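Local coordinates for HD domain protein (Enterococcus faecalis, PDB 4LRL) that probably hydrolyses deoxyribonucleoside triphosphates, such as dGTP, at a metal-bearing HD-domain site and is regulated allosterically by bound nucleotides, at residues 94-97 against 98-102; 200-203 against 204-207; 340-343 against 344-348. All coordinates share one frame; numbering follows the deposited sequence.

Contact 1 of 3, residues 94-97 against 98-102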
loop_
_atom_site.group_PDB
_atom_site.type_symbol
_atom_site.label_atom_id
_atom_site.label_comp_id
_atom_site.label_asym_id
_atom_site.label_seq_id
_atom_site.Cartn_x
_atom_site.Cartn_y
_atom_site.Cartn_z
ATOM N N VAL C 94 11.260 -15.734 9.225
ATOM C CA VAL C 94 11.186 -17.126 8.782
ATOM C C VAL C 94 10.551 -17.959 9.877
ATOM O O VAL C 94 9.679 -18.766 9.606
ATOM C CB VAL C 94 12.580 -17.666 8.382
ATOM C CG1 VAL C 94 12.517 -19.156 7.958
ATOM C CG2 VAL C 94 13.135 -16.826 7.267
ATOM N N TYR C 95 10.953 -17.711 11.126
ATOM C CA TYR C 95 10.332 -18.363 12.279
ATOM C C TYR C 95 8.826 -18.094 12.309
ATOM O O TYR C 95 8.029 -19.008 12.502
ATOM C CB TYR C 95 10.979 -17.914 13.599
ATOM C CG TYR C 95 10.021 -18.044 14.773
ATOM C CD1 TYR C 95 9.822 -19.274 15.398
ATOM C CD2 TYR C 95 9.271 -16.947 15.222
ATOM C CE1 TYR C 95 8.923 -19.411 16.455
ATOM C CE2 TYR C 95 8.359 -17.078 16.280
ATOM C CZ TYR C 95 8.201 -18.315 16.891
ATOM O OH TYR C 95 7.325 -18.469 17.934
ATOM N N GLU C 96 8.443 -16.834 12.115
ATOM C CA GLU C 96 7.035 -16.456 12.157
ATOM C C GLU C 96 6.168 -17.132 11.086
ATOM O O GLU C 96 5.084 -17.631 11.395
ATOM C CB GLU C 96 6.860 -14.930 12.101
ATOM C CG GLU C 96 5.389 -14.475 12.115
ATOM C CD GLU C 96 4.621 -14.855 13.388
ATOM O OE1 GLU C 96 3.381 -14.681 13.390
ATOM O OE2 GLU C 96 5.232 -15.301 14.391
ATOM N N ILE C 97 6.643 -17.129 9.843
ATOM C CA ILE C 97 5.919 -17.766 8.739
ATOM C C ILE C 97 5.738 -19.261 9.032
ATOM O O ILE C 97 4.657 -19.806 8.834
ATOM C CB ILE C 97 6.642 -17.557 7.385
ATOM C CG1 ILE C 97 6.673 -16.053 7.014
ATOM C CG2 ILE C 97 6.011 -18.426 6.287
ATOM C CD1 ILE C 97 7.289 -15.744 5.638
ATOM N N THR C 98 6.798 -19.893 9.533
ATOM C CA THR C 98 6.818 -21.313 9.882
ATOM C C THR C 98 5.811 -21.602 10.997
ATOM O O THR C 98 5.108 -22.619 10.961
ATOM C CB THR C 98 8.238 -21.744 10.326
ATOM O OG1 THR C 98 9.153 -21.547 9.245
ATOM C CG2 THR C 98 8.279 -23.198 10.711
ATOM N N ARG C 99 5.735 -20.696 11.972
ATOM C CA ARG C 99 4.772 -20.839 13.060
ATOM C C ARG C 99 3.347 -20.766 12.515
ATOM O O ARG C 99 2.481 -21.543 12.912
ATOM C CB ARG C 99 5.005 -19.789 14.144
ATOM C CG ARG C 99 4.107 -19.943 15.359
ATOM C CD ARG C 99 4.043 -18.660 16.172
ATOM N NE ARG C 99 3.363 -17.561 15.488
ATOM C CZ ARG C 99 2.041 -17.445 15.319
ATOM N NH1 ARG C 99 1.202 -18.374 15.780
ATOM N NH2 ARG C 99 1.547 -16.380 14.680
ATOM N N ARG C 100 3.109 -19.852 11.581
ATOM C CA ARG C 100 1.770 -19.722 11.000
ATOM C C ARG C 100 1.380 -20.981 10.238
ATOM O O ARG C 100 0.232 -21.423 10.331
ATOM C CB ARG C 100 1.662 -18.467 10.134
ATOM C CG ARG C 100 1.706 -17.198 10.971
ATOM C CD ARG C 100 1.750 -15.934 10.153
ATOM N NE ARG C 100 2.083 -14.796 11.016
ATOM C CZ ARG C 100 2.042 -13.510 10.661
ATOM N NH1 ARG C 100 2.374 -12.577 11.545
ATOM N NH2 ARG C 100 1.668 -13.150 9.436
ATOM N N ILE C 101 2.345 -21.565 9.524
ATOM C CA ILE C 101 2.116 -22.796 8.751
ATOM C C ILE C 101 1.810 -23.994 9.653
ATOM O O ILE C 101 0.866 -24.734 9.393
ATOM C CB ILE C 101 3.309 -23.126 7.795
ATOM C CG1 ILE C 101 3.518 -21.970 6.818
ATOM C CG2 ILE C 101 3.058 -24.435 7.034
ATOM C CD1 ILE C 101 4.726 -22.102 5.909
ATOM N N CYS C 102 2.614 -24.165 10.707
ATOM C CA CYS C 102 2.425 -25.226 11.687
ATOM C C CYS C 102 1.062 -25.122 12.360
ATOM O O CYS C 102 0.400 -26.130 12.601
ATOM C CB CYS C 102 3.522 -25.173 12.743
ATOM S SG CYS C 102 5.145 -25.679 12.162
#
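Glu96 OE1 is gripped by three N-H donors from two arginines. Arg99 NH2 reaches Glu96 OE1 at 2.8 Å on the syn side. Arg100 meets Glu96 OE1 from the anti side, NE at 2.7 Å and NH1 at 3.0 Å. The bond from Arg99 NH2 is fairly straight, at 166°, while that from Arg100 NH1 is more bent. Arg99 also gives NE to Glu96 OE2, so its side edge spans both oxygens. The Arg100 guanidinium stands almost perpendicular to the carboxylate, 88° between planes. Arg99 runs alongside Glu96, and a bend at chi3 (68°) turns its NE and NH2 back onto the carboxylate. Tyr95 OH lies 3.7 Å from Arg99 CD, and the tyrosine hydroxyl is hydrogen-bonded to His49 O. Thr98 N and OG1 reach Val94 O from opposite faces of its carbonyl plane, with OG1 at 2.9 Å. Ile97 CG2 meets Ile101 CD1 at 3.9 Å. Strand 46-52 adds His49 N to Glu96 OE2, and His45 O takes Arg100 NH1. The two positive charges would probably keep Glu96 ionised, and the carboxylate in turn probably offsets the charge of the two neighbouring arginines on helix 87-108.

Contact 2 of 3, residues 200-203 against 204-207. With NI (nickel (II) ion), chain N.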
loop_
_atom_site.group_PDB
_atom_site.type_symbol
_atom_site.label_atom_id
_atom_site.label_comp_id
_atom_site.label_asym_id
_atom_site.label_seq_id
_atom_site.Cartn_x
_atom_site.Cartn_y
_atom_site.Cartn_z
ATOM N N ILE C 200 11.190 -25.470 5.532
ATOM C CA ILE C 200 12.339 -24.617 5.751
ATOM C C ILE C 200 13.187 -24.497 4.492
ATOM O O ILE C 200 13.778 -23.445 4.227
ATOM C CB ILE C 200 13.132 -25.127 6.958
ATOM C CG1 ILE C 200 12.303 -24.834 8.218
ATOM C CG2 ILE C 200 14.527 -24.473 7.032
ATOM C CD1 ILE C 200 12.516 -25.800 9.342
ATOM N N SER C 201 13.219 -25.561 3.702
ATOM C CA SER C 201 13.980 -25.532 2.469
ATOM C C SER C 201 13.290 -26.335 1.383
ATOM O O SER C 201 13.088 -27.543 1.520
ATOM C CB SER C 201 15.401 -26.045 2.698
ATOM O OG SER C 201 16.101 -26.080 1.470
ATOM N N SER C 202 12.911 -25.639 0.319
ATOM C CA SER C 202 12.263 -26.235 -0.842
ATOM C C SER C 202 12.316 -25.194 -1.956
ATOM O O SER C 202 13.172 -24.309 -1.926
ATOM C CB SER C 202 10.817 -26.650 -0.521
ATOM O OG SER C 202 9.998 -25.521 -0.261
ATOM N N GLN C 203 11.421 -25.292 -2.932
ATOM C CA GLN C 203 11.301 -24.261 -3.958
ATOM C C GLN C 203 10.317 -23.168 -3.537
ATOM O O GLN C 203 10.242 -22.103 -4.158
ATOM C CB GLN C 203 10.948 -24.864 -5.317
ATOM C CG GLN C 203 12.141 -25.548 -6.023
ATOM C CD GLN C 203 13.247 -24.563 -6.343
ATOM O OE1 GLN C 203 12.982 -23.453 -6.800
ATOM N NE2 GLN C 203 14.491 -24.956 -6.101
ATOM N N ILE C 204 9.595 -23.422 -2.450
ATOM C CA ILE C 204 8.588 -22.494 -1.939
ATOM C C ILE C 204 8.461 -22.687 -0.430
ATOM O O ILE C 204 7.562 -23.365 0.057
ATOM C CB ILE C 204 7.225 -22.687 -2.689
ATOM C CG1 ILE C 204 6.145 -21.719 -2.174
ATOM C CG2 ILE C 204 6.780 -24.158 -2.646
ATOM C CD1 ILE C 204 4.945 -21.598 -3.103
ATOM N N ASP C 205 9.392 -22.110 0.309
ATOM C CA ASP C 205 9.512 -22.369 1.737
ATOM C C ASP C 205 9.461 -21.060 2.542
ATOM O O ASP C 205 9.444 -19.965 1.961
ATOM C CB ASP C 205 10.827 -23.102 2.002
ATOM C CG ASP C 205 12.032 -22.338 1.475
ATOM O OD1 ASP C 205 12.796 -22.908 0.679
ATOM O OD2 ASP C 205 12.199 -21.146 1.832
ATOM N N ALA C 206 9.473 -21.186 3.869
ATOM C CA ALA C 206 9.354 -20.051 4.772
ATOM C C ALA C 206 10.516 -19.064 4.621
ATOM O O ALA C 206 10.362 -17.865 4.870
ATOM C CB ALA C 206 9.250 -20.536 6.199
ATOM N N ASP C 207 11.660 -19.589 4.184
ATOM C CA ASP C 207 12.889 -18.816 4.002
ATOM C C ASP C 207 12.742 -17.894 2.786
ATOM O O ASP C 207 12.857 -16.672 2.896
ATOM C CB ASP C 207 14.077 -19.797 3.850
ATOM C CG ASP C 207 15.433 -19.106 3.731
ATOM O OD1 ASP C 207 16.421 -19.804 3.442
ATOM O OD2 ASP C 207 15.542 -17.885 3.924
HETATM NI NI NI N . 17.172 -17.181 5.083
HETATM O O HOH W 1 16.144 -22.512 3.323
HETATM O O HOH W 2 7.784 -25.936 1.078
HETATM O O HOH W 3 18.517 -18.135 3.716
HETATM O O HOH W 4 18.216 -15.528 3.663
#
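Asp205 folds its carboxylate back onto the turn and takes the backbone N-H of Ser202. Asp205 OD1 receives Ser202 N at 2.8 Å through the anti lone pair, with an N-H...O angle of 158°. The first torsion puts CG between the backbone N and the carbonyl carbon (chi1 56°), which points the carboxylate at residues 200-202. The other oxygen, OD2, faces the start of helix 206-219. Asp205 OD2 accepts a bond from Arg208 N and a weak one from Asp207 N at 2.9 Å, so Asp205 is the N-cap. One carboxylate thus ties the loop to the helix start.

Ser202 makes the second direct bond: its OG accepts from Ile204 N at 3.1 Å. The same OG is hydrogen-bonded to Gln198 O. A water joins Ser202 OG to Ile204 O. The Gln203 amide is held outside the turn, by Arg259 and Asp397.

A different water bridges Ile200 O and Asp207 OD1, at 2.7 Å from OD1. This links the loop backbone to a metal ligand. Asp207 OD2 binds the nickel ion at 2.1 Å. Asp207 OD1 is not a ligand; it accepts at 2.7 Å from a water that is. Asp207 is therefore held by the metal on one oxygen and by waters on the other. His90, His134 and Asp135 are the remaining protein ligands. Together they form the H...HD...D metal site of HD-domain phosphohydrolases, with its last aspartate in the first turn of a capped helix.

Contact 3 of 3, residues 340-343 against 344-348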
loop_
_atom_site.group_PDB
_atom_site.type_symbol
_atom_site.label_atom_id
_atom_site.label_comp_id
_atom_site.label_asym_id
_atom_site.label_seq_id
_atom_site.Cartn_x
_atom_site.Cartn_y
_atom_site.Cartn_z
ATOM N N LEU C 340 45.234 -1.056 -2.018
ATOM C CA LEU C 340 44.403 -1.302 -0.838
ATOM C C LEU C 340 43.723 -0.016 -0.360
ATOM O O LEU C 340 42.503 0.007 -0.158
ATOM C CB LEU C 340 45.207 -1.948 0.306
ATOM C CG LEU C 340 44.346 -2.404 1.489
ATOM C CD1 LEU C 340 43.737 -3.789 1.235
ATOM C CD2 LEU C 340 45.115 -2.388 2.798
ATOM N N GLY C 341 44.517 1.042 -0.190
ATOM C CA GLY C 341 44.012 2.344 0.238
ATOM C C GLY C 341 42.850 2.816 -0.616
ATOM O O GLY C 341 41.818 3.230 -0.094
ATOM N N ASP C 342 43.018 2.728 -1.933
ATOM C CA ASP C 342 42.009 3.167 -2.885
ATOM C C ASP C 342 40.747 2.298 -2.888
ATOM O O ASP C 342 39.640 2.825 -2.982
ATOM C CB ASP C 342 42.606 3.211 -4.290
ATOM C CG ASP C 342 41.643 3.784 -5.313
ATOM O OD1 ASP C 342 41.288 4.980 -5.206
ATOM O OD2 ASP C 342 41.251 3.038 -6.226
ATOM N N LEU C 343 40.917 0.976 -2.803
ATOM C CA LEU C 343 39.772 0.053 -2.772
ATOM C C LEU C 343 38.954 0.263 -1.498
ATOM O O LEU C 343 37.723 0.280 -1.526
ATOM C CB LEU C 343 40.218 -1.413 -2.884
ATOM C CG LEU C 343 40.840 -1.906 -4.197
ATOM C CD1 LEU C 343 41.327 -3.360 -4.083
ATOM C CD2 LEU C 343 39.880 -1.764 -5.374
ATOM N N ALA C 344 39.654 0.442 -0.382
ATOM C CA ALA C 344 39.002 0.757 0.876
ATOM C C ALA C 344 38.179 2.040 0.735
ATOM O O ALA C 344 37.029 2.080 1.172
ATOM C CB ALA C 344 40.018 0.877 1.990
ATOM N N LYS C 345 38.763 3.064 0.107
ATOM C CA LYS C 345 38.057 4.323 -0.138
ATOM C C LYS C 345 36.849 4.094 -1.062
ATOM O O LYS C 345 35.752 4.608 -0.800
ATOM C CB LYS C 345 38.997 5.406 -0.696
ATOM C CG LYS C 345 38.369 6.792 -0.715
ATOM C CD LYS C 345 39.409 7.920 -0.745
ATOM C CE LYS C 345 38.792 9.245 -0.236
ATOM N NZ LYS C 345 39.758 10.400 -0.131
ATOM N N ARG C 346 37.042 3.297 -2.113
ATOM C CA ARG C 346 35.963 3.033 -3.076
ATOM C C ARG C 346 34.761 2.343 -2.450
ATOM O O ARG C 346 33.628 2.619 -2.839
ATOM C CB ARG C 346 36.472 2.278 -4.311
ATOM C CG ARG C 346 37.437 3.124 -5.138
ATOM C CD ARG C 346 38.150 2.342 -6.241
ATOM N NE ARG C 346 37.640 2.736 -7.548
ATOM C CZ ARG C 346 38.282 3.511 -8.411
ATOM N NH1 ARG C 346 39.493 3.975 -8.134
ATOM N NH2 ARG C 346 37.719 3.807 -9.570
ATOM N N PHE C 347 35.014 1.478 -1.466
ATOM C CA PHE C 347 33.943 0.801 -0.737
ATOM C C PHE C 347 33.263 1.666 0.316
ATOM O O PHE C 347 32.043 1.618 0.466
ATOM C CB PHE C 347 34.427 -0.496 -0.078
ATOM C CG PHE C 347 33.302 -1.350 0.441
ATOM C CD1 PHE C 347 32.613 -2.205 -0.412
ATOM C CD2 PHE C 347 32.915 -1.284 1.783
ATOM C CE1 PHE C 347 31.561 -2.992 0.066
ATOM C CE2 PHE C 347 31.861 -2.069 2.275
ATOM C CZ PHE C 347 31.184 -2.917 1.420
ATOM N N LEU C 348 34.039 2.442 1.061
ATOM C CA LEU C 348 33.447 3.330 2.059
ATOM C C LEU C 348 32.702 4.502 1.431
ATOM O O LEU C 348 31.668 4.920 1.946
ATOM C CB LEU C 348 34.506 3.834 3.041
ATOM C CG LEU C 348 35.120 2.770 3.958
ATOM C CD1 LEU C 348 36.415 3.311 4.568
ATOM C CD2 LEU C 348 34.138 2.276 5.042
#
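Asp342 and Arg346 form a salt bridge one turn apart on helix 338-348. Arg346 NH1 donates a hydrogen bond to Asp342 OD2 at 2.8 Å, at an N-H...O angle of 155°. The oxygen uses its syn lone pair and lies near the guanidinium plane, at the edge. The two flat groups are not coplanar: their planes are 71° apart. With CG anti to the backbone N (chi1 -175°), the end of the Asp342 side chain comes near Arg346, although its first bond sets out away from it. The arginine bends at chi3, which brings NH1 over to the carboxylate, and Arg346 CD lies 3.2 Å from Asp342 OD2.

Tyr385 OH is hydrogen-bonded to Asp342 OD2, so that oxygen is gripped twice, and Glu447 forms a salt bridge with Arg346 NH2. The guanidinium is thus paired with two acidic residues, through NH1 and NH2.

Along the backbone, the helix makes its regular bonds. Arg346 N donates to Asp342 O at 2.8 Å, and Ala344 N to Leu340 O at 2.9 Å.

Further out, Leu340 packs on helix 270-291 and on Trp332 of helix 322-332, which Ala344 also touches. Phe347 meets Phe78 edge-to-face. Leu348 O accepts a hydrogen bond from Arg69 NH1 of the second subunit. The pattern is that of an amphipathic alpha-helix with an i to i+4 salt bridge on its polar side, here in the HD-associated region.

Along the chain the order is contact 1, contact 2, contact 3. The first two lie in the HD domain range, with centres about 11 Å apart. They touch directly: Thr98 OG1 of helix 87-108 is 3.2 Å from Ala206 CB at the start of helix 206-219. Val94 also packs on the backbone of Asp207. Helix 87-108 supplies His90 to the nickel site and helix 206-219 supplies Asp207, so this packing joins two metal-bearing helices. Contact 3 is in the HD-associated region, on the opposite side of the chain's centre. Its centre lies about 41 Å from that of contact 1 and about 37 Å from that of contact 2. Helix 338-348 leads toward Arg350 and Lys354, which bind dGTP away from the metal.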